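Local coordinates for protein 3-methylornithine synthase (Methanosarcina barkeri, PDB 3T7V) that isomerises L-lysine to (3R)-3-methyl-D-ornithine by a radical mechanism using S-adenosylmethionine and a [4Fe-4S] cluster, a step in making pyrrolysine, at residues A[198-209]-A[226-237]. Residues are numbered along the deposited sequence; the frame is centred on the assembly and turned at random.
Sequences KQQGYCVEDGIL and MSTNDPDMVRVM. With MD0 (5-amino-D-isoleucine), chain D; SAM (S-adenosylmethionine), chain C.
From Glu205 beside Met233 to Leu209 beside Met237, strands 203-209 and 233-237 pair in parallel, their axes 4.6 Å apart at closest and inclined by 20°. Val204 O takes both Asp232 N and Met233 N where the pairing begins, and Asp206 N, Arg235 N, Ile208 N and Met237 N continue it, bonded in turn to Met233 O, Asp206 O, Arg235 O and Ile208 O. Alternation then sorts the side chains. On the face of Glu205 and Arg235, Glu205 leaves its backbone with CG anti to N (chi1 -176°) and runs extended alongside Met233, whose CG lies 3.6 Å from Glu205 CG. Its OE2 receives Arg235 NE at 2.7 Å in a nearly straight salt bridge (172°), in the guanidinium plane but from above the carboxylate plane. A water and Tyr169 hold Glu205 OE1. Arg235 also gives NH2 to O of the bound 5-amino-D-isoleucine (3.0 Å) and NH1 to its OXT (3.1 Å), consistent with a second-shell carboxylate orienting a product-binding arginine. Gly207, paired with Arg235, leaves room for Arg235 CG, 3.7 Å from Gly207 CA. On the other face, Met226 lies across Asp206 and Ile208, while a water joins Asp206 OD2, also bonded to Tyr173, to Met226 O. At the N-terminal ends of the strands, Asp232 OD2 accepts Val204 N at 2.9 Å, and Lys198 NZ reaches Asp230 O, with long salt bridges to Asp230 OD2 and Asp232 OD2; Asp230 also pairs with Arg272. Helix 187-200 leads into strand 203-210, which helix 216-228 connects to strand 233-238 in a beta-alpha-beta unit of the radical SAM TIM-barrel fold; strand 163-167 pairs with 203-210, and helix 258-268 packs on Met226 and Val236.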
# COMPACT_ATOMS: atom_id res chain seq x y z
N LYS A 198 2.17 -10.78 12.98
CA LYS A 198 3.28 -11.67 12.47
C LYS A 198 3.30 -12.95 13.37
O LYS A 198 3.49 -14.06 12.86
CB LYS A 198 4.60 -10.95 12.54
CG LYS A 198 4.76 -10.00 11.39
CD LYS A 198 5.64 -10.67 10.30
CE LYS A 198 7.05 -10.10 10.31
NZ LYS A 198 7.87 -10.75 9.25
N GLN A 199 3.06 -12.81 14.68
CA GLN A 199 3.09 -14.01 15.54
C GLN A 199 1.99 -14.99 15.20
O GLN A 199 2.11 -16.23 15.43
CB GLN A 199 2.94 -13.57 17.01
CG GLN A 199 4.20 -12.89 17.47
CD GLN A 199 4.07 -12.15 18.78
OE1 GLN A 199 5.06 -11.59 19.28
NE2 GLN A 199 2.89 -12.20 19.38
N GLN A 200 0.83 -14.50 14.73
CA GLN A 200 -0.27 -15.37 14.31
C GLN A 200 -0.13 -15.93 12.91
O GLN A 200 -0.94 -16.73 12.45
CB GLN A 200 -1.56 -14.57 14.38
CG GLN A 200 -2.03 -14.26 15.79
CD GLN A 200 -2.34 -15.53 16.61
OE1 GLN A 200 -2.87 -16.52 16.12
NE2 GLN A 200 -2.12 -15.42 17.92
N GLY A 201 0.94 -15.51 12.25
CA GLY A 201 1.24 -16.02 10.92
C GLY A 201 1.02 -15.08 9.74
O GLY A 201 1.32 -15.44 8.59
N TYR A 202 0.46 -13.90 10.02
CA TYR A 202 0.30 -12.94 8.91
C TYR A 202 1.62 -12.48 8.33
O TYR A 202 2.63 -12.36 9.04
CB TYR A 202 -0.37 -11.64 9.45
CG TYR A 202 -1.81 -11.69 9.78
CD1 TYR A 202 -2.75 -11.25 8.81
CD2 TYR A 202 -2.27 -12.06 11.05
CE1 TYR A 202 -4.08 -11.16 9.12
CE2 TYR A 202 -3.63 -11.95 11.35
CZ TYR A 202 -4.50 -11.53 10.39
OH TYR A 202 -5.81 -11.41 10.73
N CYS A 203 1.58 -12.16 7.03
CA CYS A 203 2.57 -11.26 6.46
C CYS A 203 2.10 -9.82 6.76
O CYS A 203 0.88 -9.62 6.88
CB CYS A 203 2.59 -11.45 4.93
SG CYS A 203 3.36 -12.94 4.44
N VAL A 204 3.00 -8.85 6.86
CA VAL A 204 2.61 -7.47 7.21
C VAL A 204 3.13 -6.50 6.19
O VAL A 204 4.23 -6.69 5.61
CB VAL A 204 2.94 -7.10 8.63
CG1 VAL A 204 2.30 -8.11 9.62
CG2 VAL A 204 4.40 -7.08 8.87
N GLU A 205 2.32 -5.50 5.88
CA GLU A 205 2.76 -4.37 5.02
C GLU A 205 2.79 -3.13 5.90
O GLU A 205 1.80 -2.81 6.61
CB GLU A 205 1.72 -4.14 3.89
CG GLU A 205 2.21 -3.03 2.90
CD GLU A 205 1.24 -2.64 1.77
OE1 GLU A 205 0.01 -2.90 1.83
OE2 GLU A 205 1.74 -1.92 0.81
N ASP A 206 3.92 -2.43 5.80
CA ASP A 206 4.06 -1.10 6.42
C ASP A 206 4.21 -0.10 5.32
O ASP A 206 4.46 -0.45 4.14
CB ASP A 206 5.30 -1.10 7.34
CG ASP A 206 5.31 0.02 8.40
OD1 ASP A 206 4.36 0.86 8.47
OD2 ASP A 206 6.29 -0.04 9.23
N GLY A 207 4.02 1.17 5.68
CA GLY A 207 4.03 2.20 4.65
C GLY A 207 4.30 3.55 5.25
O GLY A 207 3.93 3.82 6.39
N ILE A 208 4.89 4.39 4.43
CA ILE A 208 5.10 5.81 4.77
C ILE A 208 4.50 6.76 3.77
O ILE A 208 4.22 6.38 2.61
CB ILE A 208 6.56 6.02 5.06
CG1 ILE A 208 7.32 5.83 3.78
CG2 ILE A 208 6.95 5.20 6.34
CD1 ILE A 208 8.88 6.02 3.96
N LEU A 209 4.16 7.96 4.23
CA LEU A 209 3.67 9.00 3.38
C LEU A 209 4.77 9.96 3.09
O LEU A 209 5.58 10.29 3.97
CB LEU A 209 2.58 9.72 4.11
CG LEU A 209 1.22 9.31 4.07
CD1 LEU A 209 0.33 10.37 4.80
CD2 LEU A 209 0.70 9.30 2.64
N MET A 226 10.82 1.48 9.55
CA MET A 226 10.15 0.36 8.78
C MET A 226 10.99 -0.88 8.77
O MET A 226 10.41 -1.96 8.83
CB MET A 226 9.75 0.70 7.28
CG MET A 226 8.49 1.55 7.17
SD MET A 226 7.64 1.44 5.52
CE MET A 226 9.18 2.01 4.90
N SER A 227 12.30 -0.77 8.71
CA SER A 227 13.16 -1.92 8.57
C SER A 227 13.23 -2.69 9.89
O SER A 227 13.40 -3.90 9.87
CB SER A 227 14.55 -1.51 8.11
OG SER A 227 15.20 -0.81 9.13
N THR A 228 13.11 -2.01 11.04
CA THR A 228 13.30 -2.63 12.34
C THR A 228 12.39 -3.83 12.56
O THR A 228 12.84 -4.82 13.10
CB THR A 228 12.98 -1.63 13.41
OG1 THR A 228 14.03 -0.68 13.38
CG2 THR A 228 12.95 -2.31 14.78
N ASN A 229 11.16 -3.77 12.06
CA ASN A 229 10.13 -4.79 12.24
C ASN A 229 10.03 -5.91 11.13
O ASN A 229 9.15 -6.78 11.18
CB ASN A 229 8.80 -4.05 12.42
CG ASN A 229 8.94 -2.79 13.31
OD1 ASN A 229 8.89 -1.64 12.82
ND2 ASN A 229 9.16 -3.02 14.62
N ASP A 230 10.93 -5.90 10.16
CA ASP A 230 10.99 -6.98 9.15
C ASP A 230 9.66 -7.18 8.37
O ASP A 230 9.06 -8.26 8.32
CB ASP A 230 11.45 -8.31 9.81
CG ASP A 230 11.97 -9.32 8.80
OD1 ASP A 230 12.59 -8.89 7.80
OD2 ASP A 230 11.79 -10.55 9.03
N PRO A 231 9.13 -6.11 7.80
CA PRO A 231 7.86 -6.24 7.07
C PRO A 231 8.05 -7.04 5.78
O PRO A 231 9.12 -7.07 5.17
CB PRO A 231 7.49 -4.80 6.76
CG PRO A 231 8.82 -4.13 6.67
CD PRO A 231 9.70 -4.77 7.69
N ASP A 232 6.96 -7.67 5.33
CA ASP A 232 6.95 -8.43 4.07
C ASP A 232 6.75 -7.58 2.82
O ASP A 232 7.17 -7.94 1.73
CB ASP A 232 5.88 -9.52 4.17
CG ASP A 232 6.10 -10.38 5.39
OD1 ASP A 232 6.96 -11.28 5.26
OD2 ASP A 232 5.56 -10.10 6.53
N MET A 233 6.15 -6.40 3.01
CA MET A 233 5.82 -5.47 1.96
C MET A 233 6.01 -4.08 2.57
O MET A 233 5.68 -3.85 3.74
CB MET A 233 4.36 -5.68 1.49
CG MET A 233 3.96 -4.78 0.34
SD MET A 233 2.38 -5.38 -0.27
CE MET A 233 2.06 -4.18 -1.50
N VAL A 234 6.62 -3.20 1.77
CA VAL A 234 6.87 -1.81 2.24
C VAL A 234 6.44 -0.90 1.12
O VAL A 234 6.68 -1.14 -0.08
CB VAL A 234 8.38 -1.53 2.55
CG1 VAL A 234 8.76 -2.32 3.83
CG2 VAL A 234 9.25 -1.97 1.40
N ARG A 235 5.79 0.18 1.52
CA ARG A 235 5.30 1.14 0.53
C ARG A 235 5.58 2.58 0.88
O ARG A 235 5.79 2.94 2.06
CB ARG A 235 3.84 0.93 0.22
CG ARG A 235 2.94 1.50 1.17
CD ARG A 235 1.51 1.78 0.58
NE ARG A 235 0.89 0.54 0.07
CZ ARG A 235 -0.10 0.51 -0.81
NH1 ARG A 235 -0.57 1.67 -1.33
NH2 ARG A 235 -0.57 -0.65 -1.22
N VAL A 236 5.54 3.39 -0.16
CA VAL A 236 5.49 4.85 0.03
C VAL A 236 4.37 5.38 -0.84
O VAL A 236 4.19 4.92 -1.99
CB VAL A 236 6.88 5.49 -0.25
CG1 VAL A 236 7.35 5.00 -1.64
CG2 VAL A 236 6.77 7.01 -0.20
N MET A 237 3.58 6.29 -0.30
CA MET A 237 2.57 7.01 -1.09
C MET A 237 2.80 8.49 -1.08
O MET A 237 3.13 9.05 -0.00
CB MET A 237 1.19 6.70 -0.52
CG MET A 237 0.96 5.20 -0.51
SD MET A 237 -0.70 4.83 -0.03
CE MET A 237 -1.92 5.55 -1.22
C MD0 D . -3.63 1.28 -2.55
N MD0 D . -5.75 2.45 -2.62
O MD0 D . -3.06 0.17 -2.59
CA MD0 D . -5.01 1.37 -1.99
CB MD0 D . -4.96 1.58 -0.44
CD MD0 D . -4.67 0.14 1.68
NE MD0 D . -4.08 -1.10 2.17
CG MD0 D . -4.35 0.30 0.20
CG2 MD0 D . -4.15 2.83 -0.00
OXT MD0 D . -3.11 2.32 -2.95
N SAM C . -8.47 2.97 7.95
CA SAM C . -7.43 2.06 7.91
C SAM C . -6.10 2.63 8.22
O SAM C . -5.98 3.85 8.41
OXT SAM C . -5.15 1.79 8.41
CB SAM C . -7.06 1.73 6.64
CG SAM C . -7.00 2.72 5.55
SD SAM C . -5.37 2.73 4.69
CE SAM C . -5.84 2.20 3.07
C5' SAM C . -5.13 4.47 4.43
C4' SAM C . -3.84 4.80 4.30
O4' SAM C . -4.20 5.37 2.89
C3' SAM C . -3.32 5.63 5.19
O3' SAM C . -2.52 4.60 5.79
C2' SAM C . -2.44 6.32 4.14
O2' SAM C . -1.09 5.77 4.03
C1' SAM C . -3.14 6.33 2.76
N9 SAM C . -3.84 7.65 2.56
C8 SAM C . -4.95 8.17 3.17
N7 SAM C . -5.18 9.39 2.71
C5 SAM C . -4.21 9.66 1.77
C6 SAM C . -3.91 10.81 1.02
N6 SAM C . -4.64 11.93 1.09
N1 SAM C . -2.90 10.75 0.14
C2 SAM C . -2.11 9.64 0.03
N3 SAM C . -2.30 8.56 0.82
C4 SAM C . -3.38 8.58 1.67
O HOH W 1 -0.98 -3.40 -0.84
O HOH W 2 7.74 -2.20 9.55